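DNA polymerase sliding clamp (Archaeoglobus fulgidus, PDB 1RWZ) probably acts as a ring-shaped homotrimeric clamp that encircles DNA and tethers the replicative polymerase and other DNA-processing proteins to it. Local coordinates at residues Thr7-Ala17 / Leu227-Tyr236; Phe138-Asp146 / Val195-Ala205. All blocks are in the same frame, centred on the assembly; numbering follows the deposited sequence.

How the contacts relate
Both contacts involve helices of the layer that lines the DNA channel. Contact 1 joins the N-terminal and C-terminal domains: a helix meets the sheet behind it. Contact 2 packs two helices of the C-terminal domain. They share a sheet: Tyr236 touches Phe225 and Leu198 touches Leu223, both on strand 221-227. Both are buried, but contact 1 is centred about 8 Å from the chain centre, contact 2 about 13 Å. Contact 1 is mainly aliphatic, with charged side chains at its turn end and one tyrosine bond at a helix carbonyl. Contact 2 carries a charged, water-bearing edge along its apolar seam. Their centres lie about 17 Å apart; Tyr236 stacks on Phe201 and Arg16 packs on Lys203.

Contact 1 (Thr7-Ala17 / Leu227-Tyr236); sequences TGELLKTVTRA and LVGGRAKVEY
Val228 packs its two methyl groups against the first turns of helix 8-17, in a helix-on-sheet contact of the PCNA clamp fold. The helix comes from the N-terminal domain and runs almost parallel to strand 232-236 of the C-terminal domain, at 10°. The tight part is aliphatic. Val228 CG2 meets Thr13 CB at 3.7 Å. Thr13 holds CG2 anti to the backbone N (chi1 of OG1 -67°), which turns this methyl to Leu227 CD1. Ala232 CB touches both Leu10 CD1, at 3.7 Å, and Val14 CG2, at 3.9 Å. Ile51 of strand 45-52 also touches Leu10 and Val14. A classic beta bulge sets Arg231 and Ala232 both opposite Leu227.

The turn side is looser and more exposed. Glu9 slides past Val228 in an extended chain, with OE1 3.6 Å from Val228 CG1. Arg231 places one guanidinium face over Thr7 CG2. Its NH1 bonds back to Val228 O at 3.0 Å, which ties the side chain to its type I' turn. Thr7 caps the helix through OG1, which accepts from Leu10 N.

The buried end is closed again: Ala17 CB rests on Val234 CG1, and Tyr236 OH donates to Ala17 O at 2.6 Å, in the carbonyl plane on a lone pair.

Contact 2 (Phe138-Asp146 / Val195-Ala205); sequences FKKAIAAAD and VDYLKEFCKVA
Lys139 lays its aliphatic chain alongside Cys202, with CG 3.7 Å from Cys202 CB. The chain is fully extended, with CG anti to the backbone N (chi1 -176°), and this carries the ammonium to the carbonyls of Cys202 and Ala205. NZ donates to both. Ala205 O is met at 3.0 Å, nearly in line with its C=O bond. Cys202 O is met at 3.1 Å, from a position tilted out of the carbonyl plane. Ala205 N reaches Cys202 O from the opposite face. A water also accepts from Lys139 NZ and donates to Lys203 O.

The two helices cross at -145°, so they run roughly antiparallel, as the paired helices of a PCNA domain do. Ile142 fills the middle of the seam. Its CD1 meets Leu198 CD1 at 3.9 Å, the two side chains crossing at about a right angle, and its CG2 lies against the backbone of Lys199. Phe138 adds a sulfur-aromatic contact: Cys202 SG approaches the ring obliquely, 3.5 Å from Phe138 CD2. The ring edge faces Leu198 CD2. Leu198 also touches Val152 and Phe154 of strand 151-157, which places this side of the pair on the sheet.

At the other end Asp146 passes obliquely over Val195, with CB and OD1 both against Val195 CG1. Its OD2 forms a salt bridge with Lys199 NZ at 2.8 Å; the ammonium comes from above the carboxylate plane. A second water donates to both Asp146 OD1 and Asp196 OD1, and so links two nearby carboxylates.

The chemistry thus changes across the pair. An apolar seam faces the sheet, while the polar groups line the other side. Three acceptors, counting the water, should hold the Lys139 ammonium firmly, and Lys199 probably offsets part of the negative charge at Asp146.

Contact 1 (Thr7-Ala17 / Leu227-Tyr236)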
# COMPACT_ATOMS: atom_id res chain seq x y z
N THR A 7 20.19 -8.32 14.03
CA THR A 7 18.97 -7.53 13.93
C THR A 7 18.03 -8.19 12.92
O THR A 7 18.49 -8.88 11.99
CB THR A 7 19.24 -6.09 13.45
OG1 THR A 7 19.63 -6.11 12.07
CG2 THR A 7 20.34 -5.46 14.28
N GLY A 8 16.73 -7.99 13.10
CA GLY A 8 15.76 -8.56 12.19
C GLY A 8 15.99 -8.10 10.77
O GLY A 8 15.89 -8.89 9.83
N GLU A 9 16.30 -6.82 10.60
CA GLU A 9 16.54 -6.27 9.27
C GLU A 9 17.71 -6.98 8.60
O GLU A 9 17.68 -7.24 7.39
CB GLU A 9 16.81 -4.77 9.34
CG GLU A 9 17.09 -4.13 7.98
CD GLU A 9 17.36 -2.63 8.07
OE1 GLU A 9 17.88 -2.18 9.11
OE2 GLU A 9 17.08 -1.92 7.08
N LEU A 10 18.75 -7.30 9.37
CA LEU A 10 19.90 -7.98 8.79
C LEU A 10 19.50 -9.35 8.25
O LEU A 10 19.84 -9.71 7.12
CB LEU A 10 21.01 -8.12 9.83
CG LEU A 10 22.34 -8.75 9.39
CD1 LEU A 10 22.87 -8.05 8.13
CD2 LEU A 10 23.34 -8.63 10.53
N LEU A 11 18.76 -10.11 9.04
CA LEU A 11 18.34 -11.44 8.59
C LEU A 11 17.38 -11.36 7.40
O LEU A 11 17.52 -12.09 6.42
CB LEU A 11 17.68 -12.21 9.74
CG LEU A 11 17.17 -13.62 9.42
CD1 LEU A 11 18.27 -14.45 8.80
CD2 LEU A 11 16.67 -14.29 10.68
N LYS A 12 16.41 -10.45 7.49
CA LYS A 12 15.42 -10.31 6.42
C LYS A 12 16.04 -9.91 5.09
O LYS A 12 15.71 -10.46 4.03
CB LYS A 12 14.36 -9.27 6.84
CG LYS A 12 13.52 -9.70 8.04
CD LYS A 12 12.74 -8.53 8.67
CE LYS A 12 11.64 -8.00 7.76
NZ LYS A 12 10.50 -8.96 7.63
N THR A 13 16.96 -8.95 5.14
CA THR A 13 17.60 -8.46 3.92
C THR A 13 18.51 -9.49 3.25
O THR A 13 18.45 -9.66 2.03
CB THR A 13 18.39 -7.17 4.21
OG1 THR A 13 17.46 -6.13 4.55
CG2 THR A 13 19.19 -6.73 2.99
N VAL A 14 19.33 -10.18 4.04
CA VAL A 14 20.23 -11.18 3.48
C VAL A 14 19.45 -12.39 2.98
O VAL A 14 19.81 -13.01 1.97
CB VAL A 14 21.28 -11.61 4.51
CG1 VAL A 14 22.10 -12.77 3.98
CG2 VAL A 14 22.21 -10.42 4.82
N THR A 15 18.38 -12.74 3.68
CA THR A 15 17.55 -13.87 3.27
C THR A 15 16.90 -13.53 1.94
O THR A 15 16.88 -14.35 1.01
CB THR A 15 16.46 -14.17 4.34
OG1 THR A 15 17.09 -14.64 5.53
CG2 THR A 15 15.50 -15.24 3.83
N ARG A 16 16.37 -12.31 1.83
CA ARG A 16 15.73 -11.88 0.60
C ARG A 16 16.71 -11.84 -0.57
O ARG A 16 16.36 -12.19 -1.70
CB ARG A 16 15.10 -10.50 0.77
CG ARG A 16 14.39 -10.00 -0.48
CD ARG A 16 13.66 -8.69 -0.23
NE ARG A 16 12.95 -8.23 -1.43
CZ ARG A 16 12.20 -7.13 -1.47
NH1 ARG A 16 12.07 -6.38 -0.39
NH2 ARG A 16 11.58 -6.79 -2.60
N ALA A 17 17.94 -11.42 -0.29
CA ALA A 17 18.97 -11.32 -1.33
C ALA A 17 19.31 -12.69 -1.92
O ALA A 17 19.54 -12.82 -3.12
CB ALA A 17 20.22 -10.66 -0.77
N LEU A 227 24.78 -3.29 2.73
CA LEU A 227 23.43 -3.07 3.25
C LEU A 227 23.25 -3.13 4.76
O LEU A 227 24.13 -3.58 5.49
CB LEU A 227 22.50 -4.11 2.63
CG LEU A 227 22.62 -4.32 1.12
CD1 LEU A 227 21.77 -5.53 0.69
CD2 LEU A 227 22.17 -3.07 0.40
N VAL A 228 22.08 -2.68 5.20
CA VAL A 228 21.70 -2.69 6.61
C VAL A 228 22.71 -1.96 7.49
O VAL A 228 23.32 -2.55 8.38
CB VAL A 228 21.51 -4.14 7.12
CG1 VAL A 228 20.81 -4.13 8.48
CG2 VAL A 228 20.68 -4.93 6.11
N GLY A 229 22.88 -0.67 7.24
CA GLY A 229 23.83 0.10 8.01
C GLY A 229 25.26 -0.37 7.78
O GLY A 229 26.12 -0.22 8.65
N GLY A 230 25.50 -0.95 6.61
CA GLY A 230 26.84 -1.43 6.30
C GLY A 230 27.20 -2.71 7.03
O GLY A 230 28.38 -3.07 7.10
N ARG A 231 26.21 -3.40 7.57
CA ARG A 231 26.46 -4.65 8.29
C ARG A 231 26.69 -5.84 7.37
O ARG A 231 27.40 -6.78 7.73
CB ARG A 231 25.29 -4.97 9.22
CG ARG A 231 25.09 -4.02 10.40
CD ARG A 231 23.99 -4.58 11.29
NE ARG A 231 23.64 -3.75 12.45
CZ ARG A 231 23.00 -2.59 12.38
NH1 ARG A 231 22.63 -2.07 11.21
NH2 ARG A 231 22.68 -1.95 13.50
N ALA A 232 26.08 -5.80 6.19
CA ALA A 232 26.20 -6.91 5.26
C ALA A 232 26.74 -6.52 3.91
O ALA A 232 26.49 -5.43 3.41
CB ALA A 232 24.84 -7.58 5.08
N LYS A 233 27.52 -7.43 3.32
CA LYS A 233 28.04 -7.21 1.99
C LYS A 233 27.30 -8.23 1.13
O LYS A 233 27.33 -9.43 1.41
CB LYS A 233 29.55 -7.48 1.93
CG LYS A 233 30.12 -7.34 0.53
CD LYS A 233 31.64 -7.28 0.51
CE LYS A 233 32.14 -5.95 1.06
NZ LYS A 233 33.62 -5.80 0.91
N VAL A 234 26.59 -7.73 0.13
CA VAL A 234 25.84 -8.59 -0.77
C VAL A 234 26.29 -8.25 -2.18
O VAL A 234 25.99 -7.17 -2.69
CB VAL A 234 24.32 -8.36 -0.64
CG1 VAL A 234 23.57 -9.19 -1.67
CG2 VAL A 234 23.87 -8.74 0.77
N GLU A 235 27.04 -9.16 -2.78
CA GLU A 235 27.53 -8.95 -4.13
C GLU A 235 26.77 -9.82 -5.12
O GLU A 235 26.58 -11.02 -4.89
CB GLU A 235 29.02 -9.30 -4.22
CG GLU A 235 29.55 -9.29 -5.66
CD GLU A 235 31.04 -9.58 -5.76
OE1 GLU A 235 31.53 -9.77 -6.90
OE2 GLU A 235 31.73 -9.61 -4.73
N TYR A 236 26.30 -9.18 -6.18
CA TYR A 236 25.60 -9.88 -7.25
C TYR A 236 26.51 -9.77 -8.47
O TYR A 236 27.11 -8.72 -8.72
CB TYR A 236 24.26 -9.22 -7.57
CG TYR A 236 23.12 -9.55 -6.62
CD1 TYR A 236 22.52 -8.55 -5.85
CD2 TYR A 236 22.62 -10.85 -6.54
CE1 TYR A 236 21.44 -8.84 -5.02
CE2 TYR A 236 21.54 -11.15 -5.71
CZ TYR A 236 20.95 -10.15 -4.96
OH TYR A 236 19.86 -10.44 -4.18

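Contact 2 (Phe138-Asp146 / Val195-Ala205)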
# COMPACT_ATOMS: atom_id res chain seq x y z
N PHE A 138 21.26 4.31 -8.02
CA PHE A 138 21.43 3.27 -9.03
C PHE A 138 20.08 2.61 -9.28
O PHE A 138 19.67 2.40 -10.43
CB PHE A 138 22.43 2.22 -8.53
CG PHE A 138 22.63 1.06 -9.47
CD1 PHE A 138 23.40 1.19 -10.62
CD2 PHE A 138 22.07 -0.18 -9.18
CE1 PHE A 138 23.61 0.10 -11.47
CE2 PHE A 138 22.27 -1.28 -10.02
CZ PHE A 138 23.05 -1.14 -11.17
N LYS A 139 19.37 2.30 -8.20
CA LYS A 139 18.06 1.67 -8.27
C LYS A 139 17.10 2.51 -9.11
O LYS A 139 16.34 1.97 -9.91
CB LYS A 139 17.51 1.49 -6.85
CG LYS A 139 16.19 0.75 -6.74
CD LYS A 139 15.91 0.39 -5.28
CE LYS A 139 14.60 -0.38 -5.12
NZ LYS A 139 14.46 -0.92 -3.74
N LYS A 140 17.15 3.83 -8.94
CA LYS A 140 16.29 4.72 -9.70
C LYS A 140 16.66 4.71 -11.18
O LYS A 140 15.80 4.78 -12.05
CB LYS A 140 16.40 6.15 -9.16
CG LYS A 140 15.76 6.35 -7.80
CD LYS A 140 16.10 7.74 -7.25
CE LYS A 140 15.47 7.98 -5.89
NZ LYS A 140 13.98 8.03 -5.98
N ALA A 141 17.96 4.63 -11.46
CA ALA A 141 18.43 4.60 -12.84
C ALA A 141 17.90 3.35 -13.54
O ALA A 141 17.41 3.41 -14.67
CB ALA A 141 19.96 4.61 -12.88
N ILE A 142 18.00 2.21 -12.85
CA ILE A 142 17.52 0.95 -13.40
C ILE A 142 16.00 0.99 -13.59
O ILE A 142 15.48 0.47 -14.58
CB ILE A 142 17.89 -0.24 -12.47
CG1 ILE A 142 19.42 -0.34 -12.35
CG2 ILE A 142 17.33 -1.55 -13.01
CD1 ILE A 142 20.16 -0.47 -13.68
N ALA A 143 15.30 1.62 -12.66
CA ALA A 143 13.85 1.73 -12.76
C ALA A 143 13.46 2.55 -13.98
O ALA A 143 12.48 2.23 -14.66
CB ALA A 143 13.27 2.36 -11.48
N ALA A 144 14.22 3.60 -14.26
CA ALA A 144 13.94 4.46 -15.41
C ALA A 144 14.22 3.69 -16.70
O ALA A 144 13.43 3.72 -17.64
CB ALA A 144 14.81 5.71 -15.34
N ALA A 145 15.36 3.00 -16.73
CA ALA A 145 15.75 2.22 -17.90
C ALA A 145 14.73 1.12 -18.19
O ALA A 145 14.43 0.82 -19.35
CB ALA A 145 17.12 1.61 -17.69
N ASP A 146 14.20 0.52 -17.13
CA ASP A 146 13.22 -0.55 -17.23
C ASP A 146 11.95 -0.14 -17.99
O ASP A 146 11.24 -0.99 -18.53
CB ASP A 146 12.86 -1.06 -15.83
CG ASP A 146 11.81 -2.15 -15.86
OD1 ASP A 146 12.01 -3.17 -16.55
OD2 ASP A 146 10.78 -1.99 -15.16
N VAL A 195 17.98 -5.93 -17.85
CA VAL A 195 17.35 -5.07 -16.86
C VAL A 195 16.58 -5.88 -15.82
O VAL A 195 16.54 -5.51 -14.65
CB VAL A 195 16.37 -4.06 -17.52
CG1 VAL A 195 15.58 -3.31 -16.46
CG2 VAL A 195 17.15 -3.07 -18.37
N ASP A 196 15.97 -6.99 -16.25
CA ASP A 196 15.20 -7.83 -15.34
C ASP A 196 16.00 -8.24 -14.11
O ASP A 196 15.52 -8.13 -12.98
CB ASP A 196 14.70 -9.10 -16.05
CG ASP A 196 13.67 -8.81 -17.12
OD1 ASP A 196 12.71 -8.05 -16.85
OD2 ASP A 196 13.81 -9.34 -18.25
N TYR A 197 17.22 -8.73 -14.33
CA TYR A 197 18.06 -9.13 -13.22
C TYR A 197 18.52 -7.95 -12.37
O TYR A 197 18.50 -8.02 -11.14
CB TYR A 197 19.29 -9.89 -13.71
CG TYR A 197 19.04 -11.36 -13.96
CD1 TYR A 197 18.53 -11.81 -15.18
CD2 TYR A 197 19.31 -12.31 -12.97
CE1 TYR A 197 18.30 -13.17 -15.41
CE2 TYR A 197 19.08 -13.67 -13.18
CZ TYR A 197 18.58 -14.09 -14.41
OH TYR A 197 18.37 -15.43 -14.62
N LEU A 198 18.91 -6.86 -13.02
CA LEU A 198 19.38 -5.68 -12.31
C LEU A 198 18.28 -5.13 -11.41
O LEU A 198 18.54 -4.71 -10.28
CB LEU A 198 19.82 -4.60 -13.30
CG LEU A 198 21.07 -4.94 -14.12
CD1 LEU A 198 21.29 -3.90 -15.20
CD2 LEU A 198 22.28 -5.01 -13.19
N LYS A 199 17.05 -5.14 -11.91
CA LYS A 199 15.92 -4.65 -11.13
C LYS A 199 15.71 -5.52 -9.90
O LYS A 199 15.46 -5.01 -8.80
CB LYS A 199 14.66 -4.63 -12.00
CG LYS A 199 13.47 -3.93 -11.38
CD LYS A 199 12.32 -3.87 -12.37
CE LYS A 199 11.10 -3.17 -11.80
NZ LYS A 199 9.96 -3.21 -12.76
N GLU A 200 15.83 -6.84 -10.07
CA GLU A 200 15.65 -7.78 -8.97
C GLU A 200 16.73 -7.56 -7.90
O GLU A 200 16.44 -7.57 -6.70
CB GLU A 200 15.71 -9.22 -9.49
CG GLU A 200 15.31 -10.29 -8.48
CD GLU A 200 13.88 -10.14 -7.98
OE1 GLU A 200 13.01 -9.75 -8.78
OE2 GLU A 200 13.63 -10.44 -6.79
N PHE A 201 17.97 -7.37 -8.35
CA PHE A 201 19.09 -7.13 -7.43
C PHE A 201 18.81 -5.95 -6.50
O PHE A 201 19.03 -6.03 -5.29
CB PHE A 201 20.37 -6.79 -8.20
CG PHE A 201 20.89 -7.90 -9.08
CD1 PHE A 201 21.81 -7.61 -10.09
CD2 PHE A 201 20.50 -9.22 -8.89
CE1 PHE A 201 22.34 -8.62 -10.90
CE2 PHE A 201 21.02 -10.24 -9.70
CZ PHE A 201 21.94 -9.94 -10.70
N CYS A 202 18.33 -4.86 -7.08
CA CYS A 202 18.06 -3.63 -6.34
C CYS A 202 16.93 -3.69 -5.32
O CYS A 202 16.77 -2.77 -4.52
CB CYS A 202 17.80 -2.48 -7.31
SG CYS A 202 19.23 -2.03 -8.30
N LYS A 203 16.15 -4.77 -5.32
CA LYS A 203 15.04 -4.87 -4.38
C LYS A 203 15.47 -4.93 -2.91
O LYS A 203 14.66 -4.64 -2.02
CB LYS A 203 14.17 -6.08 -4.72
CG LYS A 203 13.32 -5.84 -5.96
CD LYS A 203 12.46 -7.04 -6.30
CE LYS A 203 11.61 -6.74 -7.52
NZ LYS A 203 10.80 -7.92 -7.94
N VAL A 204 16.72 -5.30 -2.65
CA VAL A 204 17.20 -5.37 -1.27
C VAL A 204 18.01 -4.13 -0.88
O VAL A 204 18.51 -4.04 0.24
CB VAL A 204 18.08 -6.62 -1.02
CG1 VAL A 204 17.25 -7.89 -1.22
CG2 VAL A 204 19.28 -6.61 -1.95
N ALA A 205 18.12 -3.18 -1.80
CA ALA A 205 18.89 -1.96 -1.55
C ALA A 205 18.04 -0.70 -1.59
O ALA A 205 16.93 -0.69 -2.11
CB ALA A 205 20.02 -1.85 -2.57
O HOH W 1 12.58 -3.15 -2.60
O HOH W 2 12.56 -5.73 -15.94